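Local atomic coordinates of heat shock protease HtrA (Thermotoga maritima, PDB entry 1L1J), a protein that probably cleaves other proteins as a serine endopeptidase of the heat-shock response, this chain being its protease domain. Residues 84-97 and 107-119. Sequence-based numbering, arbitrary orientation.
Sequences VTMLDGSKYDAEYI and VIKIKASDKKFPY
E95 N donates to K109 O at 2.9 Å, in the carbonyl plane and on a lone pair, with an N-H...O angle of 145°; the CA of A94 offers a C-H to the same oxygen. Two residues on, I97 N makes a weak bond (3.3 Å) to V107 O. K109 NZ donates to I110 O (3.1 Å) from above the carbonyl plane, not on a lone pair, and weakly to E66 O. A water links D93 N, 2.9 Å away, to K111 NZ and weakly to K111 N. Beyond it the Y92 ring packs on I110 and F117. With CG anti to the carbonyl carbon (chi1 -54°), Y92 crosses I110 at about a right angle and forms an offset edge-to-face pair, the F117 edge toward the Y92 face, planes at 82° and centroids 5.5 Å apart. Y92 OH donates to S90 OG (2.8 Å), which donates in turn to D88 OD1; that carboxylate oxygen also takes S90 N, an Asx turn. A leucine at Y92 would probably leave S90 OG without this donor and F117 without the ring face its edge meets. M86 SD makes an oblique Met-aromatic contact, 5.0 Å from the F117 ring centroid. The chain leaving the 83-85/91-93 hairpin thus pairs with strand 105-109, bringing the two ends of the antiparallel sheet together, as in the closure of a trypsin-like beta-barrel.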
loop_
_atom_site.group_PDB
_atom_site.type_symbol
_atom_site.label_atom_id
_atom_site.label_comp_id
_atom_site.label_asym_id
_atom_site.label_seq_id
_atom_site.Cartn_x
_atom_site.Cartn_y
_atom_site.Cartn_z
ATOM N N VAL A 84 5.989 -5.678 10.921
ATOM C CA VAL A 84 5.291 -4.416 10.715
ATOM C C VAL A 84 5.880 -3.308 11.576
ATOM O O VAL A 84 5.969 -3.441 12.797
ATOM C CB VAL A 84 3.785 -4.554 11.032
ATOM C CG1 VAL A 84 3.164 -3.183 11.289
ATOM C CG2 VAL A 84 3.086 -5.218 9.866
ATOM N N THR A 85 6.279 -2.211 10.941
ATOM C CA THR A 85 6.853 -1.091 11.678
ATOM C C THR A 85 5.923 0.136 11.582
ATOM O O THR A 85 5.377 0.430 10.515
ATOM C CB THR A 85 8.265 -0.744 11.136
ATOM O OG1 THR A 85 9.039 -1.947 11.000
ATOM C CG2 THR A 85 8.979 0.208 12.085
ATOM N N MET A 86 5.739 0.843 12.696
ATOM C CA MET A 86 4.860 2.008 12.720
ATOM C C MET A 86 5.564 3.358 12.830
ATOM O O MET A 86 6.762 3.441 13.109
ATOM C CB MET A 86 3.849 1.887 13.865
ATOM C CG MET A 86 2.533 1.218 13.495
ATOM S SD MET A 86 1.361 1.227 14.878
ATOM C CE MET A 86 0.558 2.843 14.740
ATOM N N LEU A 87 4.793 4.419 12.615
ATOM C CA LEU A 87 5.323 5.767 12.670
ATOM C C LEU A 87 5.847 6.141 14.040
ATOM O O LEU A 87 6.839 6.865 14.136
ATOM C CB LEU A 87 4.263 6.790 12.246
ATOM C CG LEU A 87 4.463 7.489 10.897
ATOM C CD1 LEU A 87 3.492 8.647 10.807
ATOM C CD2 LEU A 87 5.891 7.994 10.757
ATOM N N ASP A 88 5.192 5.668 15.102
ATOM C CA ASP A 88 5.653 6.009 16.447
ATOM C C ASP A 88 6.983 5.313 16.743
ATOM O O ASP A 88 7.670 5.652 17.701
ATOM C CB ASP A 88 4.599 5.659 17.521
ATOM C CG ASP A 88 4.352 4.160 17.650
ATOM O OD1 ASP A 88 5.254 3.376 17.267
ATOM O OD2 ASP A 88 3.264 3.773 18.154
ATOM N N GLY A 89 7.344 4.351 15.895
ATOM C CA GLY A 89 8.594 3.630 16.063
ATOM C C GLY A 89 8.417 2.176 16.455
ATOM O O GLY A 89 9.243 1.332 16.118
ATOM N N SER A 90 7.323 1.889 17.158
ATOM C CA SER A 90 7.006 0.538 17.630
ATOM C C SER A 90 6.977 -0.527 16.531
ATOM O O SER A 90 6.511 -0.265 15.425
ATOM C CB SER A 90 5.656 0.556 18.373
ATOM O OG SER A 90 4.583 0.939 17.525
ATOM N N LYS A 91 7.468 -1.727 16.839
ATOM C CA LYS A 91 7.486 -2.819 15.865
ATOM C C LYS A 91 6.508 -3.932 16.257
ATOM O O LYS A 91 6.154 -4.073 17.431
ATOM C CB LYS A 91 8.912 -3.368 15.714
ATOM C CG LYS A 91 9.937 -2.287 15.367
ATOM C CD LYS A 91 11.034 -2.752 14.404
ATOM C CE LYS A 91 12.046 -1.607 14.154
ATOM N NZ LYS A 91 13.203 -1.924 13.244
ATOM N N TYR A 92 6.046 -4.701 15.273
ATOM C CA TYR A 92 5.092 -5.774 15.539
ATOM C C TYR A 92 5.236 -6.969 14.620
ATOM O O TYR A 92 6.007 -6.965 13.658
ATOM C CB TYR A 92 3.650 -5.279 15.399
ATOM C CG TYR A 92 3.313 -4.064 16.214
ATOM C CD1 TYR A 92 3.849 -2.823 15.895
ATOM C CD2 TYR A 92 2.477 -4.157 17.327
ATOM C CE1 TYR A 92 3.567 -1.703 16.659
ATOM C CE2 TYR A 92 2.183 -3.039 18.103
ATOM C CZ TYR A 92 2.737 -1.814 17.764
ATOM O OH TYR A 92 2.484 -0.702 18.534
ATOM N N ASP A 93 4.458 -7.994 14.937
ATOM C CA ASP A 93 4.425 -9.217 14.160
ATOM C C ASP A 93 3.000 -9.356 13.685
ATOM O O ASP A 93 2.066 -9.328 14.484
ATOM C CB ASP A 93 4.817 -10.417 15.020
ATOM C CG ASP A 93 6.321 -10.612 15.094
ATOM O OD1 ASP A 93 6.892 -11.241 14.167
ATOM O OD2 ASP A 93 6.931 -10.122 16.073
ATOM N N ALA A 94 2.843 -9.489 12.376
ATOM C CA ALA A 94 1.528 -9.608 11.777
ATOM C C ALA A 94 1.196 -11.039 11.414
ATOM O O ALA A 94 2.081 -11.842 11.092
ATOM C CB ALA A 94 1.458 -8.748 10.539
ATOM N N GLU A 95 -0.093 -11.344 11.441
ATOM C CA GLU A 95 -0.548 -12.679 11.098
ATOM C C GLU A 95 -1.305 -12.640 9.782
ATOM O O GLU A 95 -2.325 -11.966 9.675
ATOM C CB GLU A 95 -1.466 -13.214 12.187
ATOM C CG GLU A 95 -1.608 -14.712 12.160
ATOM C CD GLU A 95 -2.612 -15.196 13.165
ATOM O OE1 GLU A 95 -2.514 -16.375 13.570
ATOM O OE2 GLU A 95 -3.500 -14.392 13.541
ATOM N N TYR A 96 -0.811 -13.365 8.785
ATOM C CA TYR A 96 -1.460 -13.390 7.481
ATOM C C TYR A 96 -2.909 -13.898 7.523
ATOM O O TYR A 96 -3.159 -15.097 7.376
ATOM C CB TYR A 96 -0.660 -14.252 6.516
ATOM C CG TYR A 96 -1.268 -14.302 5.140
ATOM C CD1 TYR A 96 -0.960 -13.337 4.181
ATOM C CD2 TYR A 96 -2.165 -15.313 4.793
ATOM C CE1 TYR A 96 -1.532 -13.384 2.903
ATOM C CE2 TYR A 96 -2.741 -15.367 3.522
ATOM C CZ TYR A 96 -2.422 -14.404 2.582
ATOM O OH TYR A 96 -2.984 -14.478 1.327
ATOM N N ILE A 97 -3.848 -12.975 7.710
ATOM C CA ILE A 97 -5.280 -13.271 7.770
ATOM C C ILE A 97 -5.803 -13.937 6.491
ATOM O O ILE A 97 -6.571 -14.903 6.543
ATOM C CB ILE A 97 -6.090 -11.978 7.964
ATOM C CG1 ILE A 97 -5.587 -11.220 9.192
ATOM C CG2 ILE A 97 -7.566 -12.297 8.059
ATOM C CD1 ILE A 97 -5.749 -11.966 10.491
ATOM N N VAL A 107 -4.752 -8.840 3.685
ATOM C CA VAL A 107 -4.978 -8.303 5.016
ATOM C C VAL A 107 -4.058 -8.955 6.052
ATOM O O VAL A 107 -3.761 -10.152 5.996
ATOM C CB VAL A 107 -6.453 -8.465 5.441
ATOM C CG1 VAL A 107 -6.812 -9.938 5.528
ATOM C CG2 VAL A 107 -6.690 -7.756 6.767
ATOM N N ILE A 108 -3.619 -8.140 7.002
ATOM C CA ILE A 108 -2.706 -8.560 8.041
ATOM C C ILE A 108 -3.261 -8.160 9.406
ATOM O O ILE A 108 -4.190 -7.357 9.481
ATOM C CB ILE A 108 -1.333 -7.918 7.766
ATOM C CG1 ILE A 108 -0.359 -9.002 7.313
ATOM C CG2 ILE A 108 -0.855 -7.100 8.964
ATOM C CD1 ILE A 108 -0.780 -9.683 6.035
ATOM N N LYS A 109 -2.697 -8.721 10.476
ATOM C CA LYS A 109 -3.173 -8.433 11.830
ATOM C C LYS A 109 -2.070 -8.299 12.893
ATOM O O LYS A 109 -1.206 -9.174 13.049
ATOM C CB LYS A 109 -4.175 -9.515 12.253
ATOM C CG LYS A 109 -4.787 -9.323 13.629
ATOM C CD LYS A 109 -5.599 -8.048 13.705
ATOM C CE LYS A 109 -6.358 -7.964 15.020
ATOM N NZ LYS A 109 -5.460 -7.975 16.217
ATOM N N ILE A 110 -2.128 -7.189 13.624
ATOM C CA ILE A 110 -1.171 -6.879 14.676
ATOM C C ILE A 110 -1.805 -6.903 16.074
ATOM O O ILE A 110 -2.853 -6.301 16.319
ATOM C CB ILE A 110 -0.518 -5.502 14.413
ATOM C CG1 ILE A 110 0.818 -5.701 13.717
ATOM C CG2 ILE A 110 -0.321 -4.741 15.700
ATOM C CD1 ILE A 110 0.703 -6.405 12.417
ATOM N N LYS A 111 -1.148 -7.602 16.988
ATOM C CA LYS A 111 -1.623 -7.731 18.358
ATOM C C LYS A 111 -1.708 -6.367 19.049
ATOM O O LYS A 111 -0.741 -5.601 19.053
ATOM C CB LYS A 111 -0.685 -8.660 19.135
ATOM C CG LYS A 111 0.058 -9.677 18.255
ATOM C CD LYS A 111 0.737 -10.757 19.102
ATOM C CE LYS A 111 1.778 -11.551 18.309
ATOM N NZ LYS A 111 3.028 -10.769 18.069
ATOM N N ALA A 112 -2.869 -6.074 19.632
ATOM C CA ALA A 112 -3.107 -4.807 20.330
ATOM C C ALA A 112 -3.175 -4.987 21.859
ATOM O O ALA A 112 -4.222 -4.753 22.476
ATOM C CB ALA A 112 -4.410 -4.171 19.813
ATOM N N SER A 113 -2.048 -5.382 22.453
ATOM C CA SER A 113 -1.926 -5.630 23.896
ATOM C C SER A 113 -2.937 -4.899 24.780
ATOM O O SER A 113 -3.743 -5.540 25.464
ATOM C CB SER A 113 -0.499 -5.308 24.382
ATOM O OG SER A 113 -0.192 -3.928 24.261
ATOM N N ASP A 114 -2.887 -3.567 24.776
ATOM C CA ASP A 114 -3.809 -2.762 25.582
ATOM C C ASP A 114 -4.650 -1.809 24.728
ATOM O O ASP A 114 -5.837 -2.058 24.484
ATOM C CB ASP A 114 -3.037 -1.976 26.667
ATOM C CG ASP A 114 -1.907 -1.115 26.096
ATOM O OD1 ASP A 114 -0.960 -1.678 25.499
ATOM O OD2 ASP A 114 -1.967 0.128 26.256
ATOM N N LYS A 115 -4.035 -0.720 24.274
ATOM C CA LYS A 115 -4.746 0.248 23.456
ATOM C C LYS A 115 -4.875 -0.202 22.017
ATOM O O LYS A 115 -4.091 -1.019 21.523
ATOM C CB LYS A 115 -4.062 1.624 23.508
ATOM C CG LYS A 115 -4.433 2.444 24.741
ATOM C CD LYS A 115 -5.953 2.632 24.833
ATOM C CE LYS A 115 -6.376 3.307 26.140
ATOM N NZ LYS A 115 -7.861 3.495 26.239
ATOM N N LYS A 116 -5.898 0.329 21.361
ATOM C CA LYS A 116 -6.150 0.022 19.973
ATOM C C LYS A 116 -5.310 0.985 19.145
ATOM O O LYS A 116 -4.689 1.905 19.688
ATOM C CB LYS A 116 -7.639 0.168 19.675
ATOM C CG LYS A 116 -8.506 -0.804 20.484
ATOM C CD LYS A 116 -9.981 -0.780 20.052
ATOM C CE LYS A 116 -10.772 -1.878 20.755
ATOM N NZ LYS A 116 -12.169 -1.982 20.256
ATOM N N PHE A 117 -5.291 0.771 17.835
ATOM C CA PHE A 117 -4.497 1.591 16.928
ATOM C C PHE A 117 -5.301 2.629 16.157
ATOM O O PHE A 117 -6.537 2.629 16.183
ATOM C CB PHE A 117 -3.813 0.686 15.911
ATOM C CG PHE A 117 -3.023 -0.426 16.523
ATOM C CD1 PHE A 117 -1.779 -0.184 17.088
ATOM C CD2 PHE A 117 -3.518 -1.724 16.522
ATOM C CE1 PHE A 117 -1.033 -1.225 17.644
ATOM C CE2 PHE A 117 -2.780 -2.770 17.078
ATOM C CZ PHE A 117 -1.535 -2.518 17.640
ATOM N N PRO A 118 -4.599 3.550 15.479
ATOM C CA PRO A 118 -5.259 4.588 14.679
ATOM C C PRO A 118 -5.629 3.914 13.358
ATOM O O PRO A 118 -4.945 2.985 12.921
ATOM C CB PRO A 118 -4.169 5.642 14.514
ATOM C CG PRO A 118 -2.910 4.820 14.514
ATOM C CD PRO A 118 -3.165 3.854 15.643
ATOM N N TYR A 119 -6.700 4.364 12.721
ATOM C CA TYR A 119 -7.112 3.728 11.479
ATOM C C TYR A 119 -7.728 4.678 10.473
ATOM O O TYR A 119 -8.241 5.742 10.831
ATOM C CB TYR A 119 -8.117 2.624 11.783
ATOM C CG TYR A 119 -9.359 3.157 12.439
ATOM C CD1 TYR A 119 -10.580 3.158 11.766
ATOM C CD2 TYR A 119 -9.310 3.708 13.725
ATOM C CE1 TYR A 119 -11.729 3.697 12.357
ATOM C CE2 TYR A 119 -10.446 4.251 14.322
ATOM C CZ TYR A 119 -11.653 4.242 13.633
ATOM O OH TYR A 119 -12.785 4.768 14.219
HETATM O O HOH W 1 2.217 -8.230 16.719
#